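Local coordinates for Lmo1499 protein (Listeria monocytogenes, PDB 4IIW) that probably acts as a membrane-bound lytic transglycosylase that cleaves nascent peptidoglycan strands and so ends their elongation, at residues E37-E42 with L87-N92; S48-S53 with I67-V72. One frame throughout, in Å; residues are numbered along the deposited sequence.

Interaction 1 of 2, residues E37-E42 with L87-N92; sequences EKITVE and LSPAMN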
loop_
_atom_site.group_PDB
_atom_site.type_symbol
_atom_site.label_atom_id
_atom_site.label_comp_id
_atom_site.label_asym_id
_atom_site.label_seq_id
_atom_site.Cartn_x
_atom_site.Cartn_y
_atom_site.Cartn_z
ATOM N N GLU B 37 -23.636 11.895 -11.348
ATOM C CA GLU B 37 -24.328 10.816 -12.071
ATOM C C GLU B 37 -24.390 9.586 -11.160
ATOM O O GLU B 37 -23.425 9.268 -10.464
ATOM C CB GLU B 37 -23.645 10.519 -13.417
ATOM C CG GLU B 37 -22.236 9.925 -13.324
ATOM C CD GLU B 37 -21.448 10.028 -14.629
ATOM O OE1 GLU B 37 -20.601 9.146 -14.881
ATOM O OE2 GLU B 37 -21.672 10.995 -15.397
ATOM N N LYS B 38 -25.531 8.903 -11.165
ATOM C CA LYS B 38 -25.763 7.766 -10.272
ATOM C C LYS B 38 -25.830 6.422 -11.004
ATOM O O LYS B 38 -26.594 6.251 -11.946
ATOM C CB LYS B 38 -27.039 8.035 -9.462
ATOM C CG LYS B 38 -26.858 9.177 -8.429
ATOM C CD LYS B 38 -28.144 9.978 -8.168
ATOM C CE LYS B 38 -28.511 10.857 -9.384
ATOM N NZ LYS B 38 -29.646 11.790 -9.142
ATOM N N ILE B 39 -25.005 5.483 -10.557
ATOM C CA ILE B 39 -24.935 4.151 -11.139
ATOM C C ILE B 39 -25.470 3.155 -10.120
ATOM O O ILE B 39 -25.007 3.107 -8.979
ATOM C CB ILE B 39 -23.464 3.739 -11.481
ATOM C CG1 ILE B 39 -22.771 4.828 -12.328
ATOM C CG2 ILE B 39 -23.456 2.403 -12.189
ATOM C CD1 ILE B 39 -21.288 4.608 -12.570
ATOM N N THR B 40 -26.444 2.359 -10.519
ATOM C CA THR B 40 -26.977 1.377 -9.608
ATOM C C THR B 40 -26.201 0.085 -9.802
ATOM O O THR B 40 -26.087 -0.402 -10.921
ATOM C CB THR B 40 -28.486 1.134 -9.844
ATOM O OG1 THR B 40 -28.671 0.493 -11.112
ATOM C CG2 THR B 40 -29.280 2.462 -9.801
ATOM N N VAL B 41 -25.643 -0.448 -8.720
ATOM C CA VAL B 41 -24.900 -1.700 -8.791
ATOM C C VAL B 41 -25.622 -2.737 -7.945
ATOM O O VAL B 41 -26.280 -2.395 -6.972
ATOM C CB VAL B 41 -23.395 -1.577 -8.308
ATOM C CG1 VAL B 41 -22.757 -0.278 -8.819
ATOM C CG2 VAL B 41 -23.280 -1.643 -6.802
ATOM N N GLU B 42 -25.466 -4.007 -8.311
ATOM C CA GLU B 42 -26.107 -5.101 -7.605
ATOM C C GLU B 42 -25.083 -6.086 -7.074
ATOM O O GLU B 42 -24.297 -6.649 -7.838
ATOM C CB GLU B 42 -27.062 -5.819 -8.537
ATOM C CG GLU B 42 -28.073 -4.888 -9.165
ATOM C CD GLU B 42 -29.193 -5.632 -9.885
ATOM O OE1 GLU B 42 -28.889 -6.626 -10.588
ATOM O OE2 GLU B 42 -30.369 -5.209 -9.755
ATOM N N LEU B 87 -24.547 4.293 -6.284
ATOM C CA LEU B 87 -23.216 4.814 -6.100
ATOM C C LEU B 87 -22.907 5.766 -7.237
ATOM O O LEU B 87 -23.548 5.742 -8.283
ATOM C CB LEU B 87 -22.203 3.658 -6.109
ATOM C CG LEU B 87 -22.490 2.497 -5.149
ATOM C CD1 LEU B 87 -21.533 1.355 -5.388
ATOM C CD2 LEU B 87 -22.434 2.957 -3.693
ATOM N N SER B 88 -21.903 6.593 -7.023
ATOM C CA SER B 88 -21.483 7.570 -7.999
ATOM C C SER B 88 -20.004 7.335 -8.331
ATOM O O SER B 88 -19.250 6.865 -7.481
ATOM C CB SER B 88 -21.685 8.961 -7.403
ATOM O OG SER B 88 -21.301 9.966 -8.312
ATOM N N PRO B 89 -19.583 7.623 -9.574
ATOM C CA PRO B 89 -18.159 7.465 -9.795
ATOM C C PRO B 89 -17.418 8.574 -9.047
ATOM O O PRO B 89 -17.986 9.627 -8.762
ATOM C CB PRO B 89 -17.997 7.605 -11.320
ATOM C CG PRO B 89 -19.350 7.959 -11.861
ATOM C CD PRO B 89 -20.245 8.276 -10.711
ATOM N N ALA B 90 -16.169 8.315 -8.701
ATOM C CA ALA B 90 -15.351 9.271 -7.956
ATOM C C ALA B 90 -15.823 9.415 -6.508
ATOM O O ALA B 90 -15.241 10.197 -5.750
ATOM C CB ALA B 90 -15.307 10.629 -8.653
HETATM N N MSE B 91 -16.879 8.676 -6.142
HETATM C CA MSE B 91 -17.387 8.646 -4.776
HETATM C C MSE B 91 -16.231 8.105 -3.952
HETATM O O MSE B 91 -15.650 7.070 -4.275
HETATM C CB MSE B 91 -18.633 7.741 -4.673
HETATM C CG MSE B 91 -19.171 7.469 -3.252
HETATM SE SE MSE B 91 -20.920 6.524 -3.173
HETATM C CE MSE B 91 -22.019 7.980 -3.829
ATOM N N ASN B 92 -15.862 8.850 -2.927
ATOM C CA ASN B 92 -14.780 8.486 -2.054
ATOM C C ASN B 92 -14.953 7.035 -1.613
ATOM O O ASN B 92 -16.052 6.634 -1.249
ATOM C CB ASN B 92 -14.775 9.423 -0.844
ATOM C CG ASN B 92 -13.764 9.020 0.187
ATOM O OD1 ASN B 92 -14.133 8.541 1.265
ATOM N ND2 ASN B 92 -12.468 9.142 -0.153
#
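Ile39 and Leu87 form an antiparallel hydrogen-bonded pair in the two-stranded sheet made by strands 39-43 and 83-87. Ile39 N donates to Leu87 O at 2.7 Å. Leu87 N returns the bond to Ile39 O at 3.0 Å. Beyond the pair, the ladder is continued by a side chain. Ser88 OG donates to Glu37 O at 3.1 Å, tilted 24° from the carbonyl plane. Its OG lies opposite the backbone N (chi1 -180°), which points the hydroxyl at that carbonyl.

The apolar contacts lie along one face. Leu87 CD1 meets Val41 CG2 at 3.7 Å, the two side chains crossing at about a right angle. Ile39 CD1 reaches Pro89 CG at 3.9 Å. The extended Glu37 chain passes across the same proline, with Glu37 CG 3.7 Å from Pro89 CD. Leu87 also packs on Lys99 and Met100 of helix 93-102.

Pro89, which has no N-H to give, is the second residue of a type II turn from Ser88 to Met91. The strand pairing therefore gives way here to a serine hydroxyl bond and proline packing, which join the N-terminal strand to the turn before helix 93-102.

Interaction 2 of 2, residues S48-S53 with I67-V72; sequences SISDIS and IFSFYV. With SO4 (sulfate ion), chain N.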
loop_
_atom_site.group_PDB
_atom_site.type_symbol
_atom_site.label_atom_id
_atom_site.label_comp_id
_atom_site.label_asym_id
_atom_site.label_seq_id
_atom_site.Cartn_x
_atom_site.Cartn_y
_atom_site.Cartn_z
ATOM N N SER B 48 -17.961 -12.552 -2.627
ATOM C CA SER B 48 -16.683 -12.363 -1.937
ATOM C C SER B 48 -16.217 -10.929 -2.139
ATOM O O SER B 48 -16.812 -10.157 -2.904
ATOM C CB SER B 48 -15.616 -13.292 -2.520
ATOM O OG SER B 48 -15.341 -12.921 -3.866
ATOM N N ILE B 49 -15.135 -10.570 -1.481
ATOM C CA ILE B 49 -14.588 -9.229 -1.638
ATOM C C ILE B 49 -14.136 -9.029 -3.097
ATOM O O ILE B 49 -14.386 -7.996 -3.701
ATOM C CB ILE B 49 -13.438 -8.986 -0.650
ATOM C CG1 ILE B 49 -13.972 -9.093 0.782
ATOM C CG2 ILE B 49 -12.822 -7.619 -0.885
ATOM C CD1 ILE B 49 -12.877 -9.056 1.844
ATOM N N SER B 50 -13.517 -10.029 -3.685
ATOM C CA SER B 50 -13.117 -9.889 -5.079
ATOM C C SER B 50 -14.362 -9.713 -5.929
ATOM O O SER B 50 -14.403 -8.858 -6.808
ATOM C CB SER B 50 -12.283 -11.083 -5.533
ATOM O OG SER B 50 -11.001 -11.053 -4.908
ATOM N N ASP B 51 -15.392 -10.504 -5.651
ATOM C CA ASP B 51 -16.632 -10.360 -6.386
ATOM C C ASP B 51 -17.113 -8.916 -6.391
ATOM O O ASP B 51 -17.395 -8.370 -7.449
ATOM C CB ASP B 51 -17.718 -11.256 -5.803
ATOM C CG ASP B 51 -17.493 -12.702 -6.114
ATOM O OD1 ASP B 51 -16.888 -12.962 -7.168
ATOM O OD2 ASP B 51 -17.931 -13.573 -5.323
ATOM N N ILE B 52 -17.164 -8.307 -5.206
ATOM C CA ILE B 52 -17.640 -6.929 -5.051
ATOM C C ILE B 52 -16.769 -5.906 -5.766
ATOM O O ILE B 52 -17.270 -5.020 -6.471
ATOM C CB ILE B 52 -17.723 -6.550 -3.562
ATOM C CG1 ILE B 52 -18.805 -7.382 -2.857
ATOM C CG2 ILE B 52 -18.041 -5.076 -3.386
ATOM C CD1 ILE B 52 -18.756 -7.307 -1.351
ATOM N N SER B 53 -15.464 -6.018 -5.565
ATOM C CA SER B 53 -14.510 -5.122 -6.202
ATOM C C SER B 53 -14.690 -5.102 -7.719
ATOM O O SER B 53 -14.728 -4.049 -8.344
ATOM C CB SER B 53 -13.076 -5.580 -5.885
ATOM O OG SER B 53 -12.842 -5.599 -4.487
ATOM N N ILE B 67 -7.069 -2.614 -5.968
ATOM C CA ILE B 67 -6.835 -1.541 -5.031
ATOM C C ILE B 67 -8.029 -1.420 -4.059
ATOM O O ILE B 67 -7.859 -1.173 -2.858
ATOM C CB ILE B 67 -6.505 -0.271 -5.785
ATOM C CG1 ILE B 67 -5.102 -0.438 -6.402
ATOM C CG2 ILE B 67 -6.576 0.919 -4.862
ATOM C CD1 ILE B 67 -4.705 0.573 -7.512
ATOM N N PHE B 68 -9.228 -1.658 -4.556
ATOM C CA PHE B 68 -10.388 -1.641 -3.690
ATOM C C PHE B 68 -10.360 -2.837 -2.713
ATOM O O PHE B 68 -10.707 -2.694 -1.556
ATOM C CB PHE B 68 -11.652 -1.648 -4.526
ATOM C CG PHE B 68 -12.898 -1.474 -3.734
ATOM C CD1 PHE B 68 -13.600 -2.573 -3.268
ATOM C CD2 PHE B 68 -13.382 -0.214 -3.463
ATOM C CE1 PHE B 68 -14.753 -2.416 -2.517
ATOM C CE2 PHE B 68 -14.540 -0.053 -2.718
ATOM C CZ PHE B 68 -15.228 -1.164 -2.251
ATOM N N SER B 69 -9.969 -4.015 -3.182
ATOM C CA SER B 69 -9.881 -5.171 -2.307
ATOM C C SER B 69 -8.879 -4.912 -1.200
ATOM O O SER B 69 -9.093 -5.315 -0.046
ATOM C CB SER B 69 -9.460 -6.422 -3.067
ATOM O OG SER B 69 -10.502 -6.832 -3.923
ATOM N N PHE B 70 -7.788 -4.242 -1.550
ATOM C CA PHE B 70 -6.763 -3.928 -0.576
ATOM C C PHE B 70 -7.313 -2.963 0.465
ATOM O O PHE B 70 -7.030 -3.094 1.636
ATOM C CB PHE B 70 -5.527 -3.323 -1.265
ATOM C CG PHE B 70 -4.427 -2.964 -0.309
ATOM C CD1 PHE B 70 -3.523 -3.920 0.123
ATOM C CD2 PHE B 70 -4.299 -1.672 0.169
ATOM C CE1 PHE B 70 -2.533 -3.590 1.009
ATOM C CE2 PHE B 70 -3.299 -1.341 1.054
ATOM C CZ PHE B 70 -2.421 -2.294 1.472
ATOM N N TYR B 71 -8.112 -1.992 0.040
ATOM C CA TYR B 71 -8.667 -1.028 0.990
ATOM C C TYR B 71 -9.505 -1.744 2.039
ATOM O O TYR B 71 -9.364 -1.509 3.264
ATOM C CB TYR B 71 -9.524 0.006 0.266
ATOM C CG TYR B 71 -10.110 1.033 1.181
ATOM C CD1 TYR B 71 -11.211 0.741 1.966
ATOM C CD2 TYR B 71 -9.581 2.313 1.245
ATOM C CE1 TYR B 71 -11.754 1.684 2.808
ATOM C CE2 TYR B 71 -10.115 3.267 2.080
ATOM C CZ TYR B 71 -11.203 2.953 2.866
ATOM O OH TYR B 71 -11.745 3.904 3.720
ATOM N N VAL B 72 -10.377 -2.616 1.538
ATOM C CA VAL B 72 -11.319 -3.363 2.385
ATOM C C VAL B 72 -10.588 -4.214 3.414
ATOM O O VAL B 72 -10.947 -4.246 4.582
ATOM C CB VAL B 72 -12.211 -4.272 1.522
ATOM C CG1 VAL B 72 -13.051 -5.175 2.380
ATOM C CG2 VAL B 72 -13.077 -3.446 0.587
HETATM S S SO4 N . -13.798 -13.328 0.878
HETATM O O1 SO4 N . -13.720 -13.005 2.299
HETATM O O2 SO4 N . -12.447 -13.339 0.304
HETATM O O3 SO4 N . -14.443 -14.630 0.689
HETATM O O4 SO4 N . -14.577 -12.276 0.240
HETATM O O HOH W 1 -9.368 -8.816 -5.676
#
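Ile49 and Ser53 on helix 49-58 face Ser69, Val72 and Phe68 on helix 65-75. These are the two helices of a beta-alpha-alpha-beta unit, consistent with the LysM-like module of the MltG family. The N-to-C directions of segments 49-53 and 67-72 differ by 131°, nearer antiparallel than perpendicular, with axes 9.1 Å apart at closest approach.

Ile49 can be followed outward. Its CB and CG1 lie beside O4 of a sulfate, probably from the crystallisation liquor. Ile49 N points to the same oxygen, but at a distance too short to be trusted in detail. The Ile49 CG2 branch, anti to the backbone N, turns to the other helix and lies 3.9 Å from Ser69 OG. At the tip, Ile49 CD1 touches Val72 CG1 at 3.9 Å. The isoleucine and valine lie alongside, pointing opposite ways.

Polar atoms sit within this buried contact. Ser53 OG donates to Ile49 O, which also takes the helix bond from Ser53 N. Ser69 OG lies 2.7 Å from Ser53 OG and can donate to it, or weakly to the Ala65 carbonyl; which one takes the proton is not settled. A water links Ser69 OG to Ser50 OG, which is also hydrogen-bonded to Glu57 of a third subunit. Ser48 and Asp51 close the helix start as a capping box. Ser53 OG also meets the Phe68 ring at its edge, in the ring plane, 3.3 Å from Phe68 CD1.

How the interactions relate
Interactions 1 and 2 belong to the same small N-terminal unit. Strand 39-43 is followed by helix 49-58, helix 65-75 comes next, and strand 83-87 returns beside the first strand. Interaction 1 thus pairs the outer strands, and interaction 2 pairs the helices between them. Their centres are 16 Å apart and their nearest atoms about 6 Å apart, so they do not touch. Helix 93-102 packs against both: Met100 meets Leu87 in one and Ile52 in the other. Both contacts also touch the second subunit. Their centres lie 30 and 33 Å from the chain centre, and both are away from Glu232, predicted to be important for catalysis.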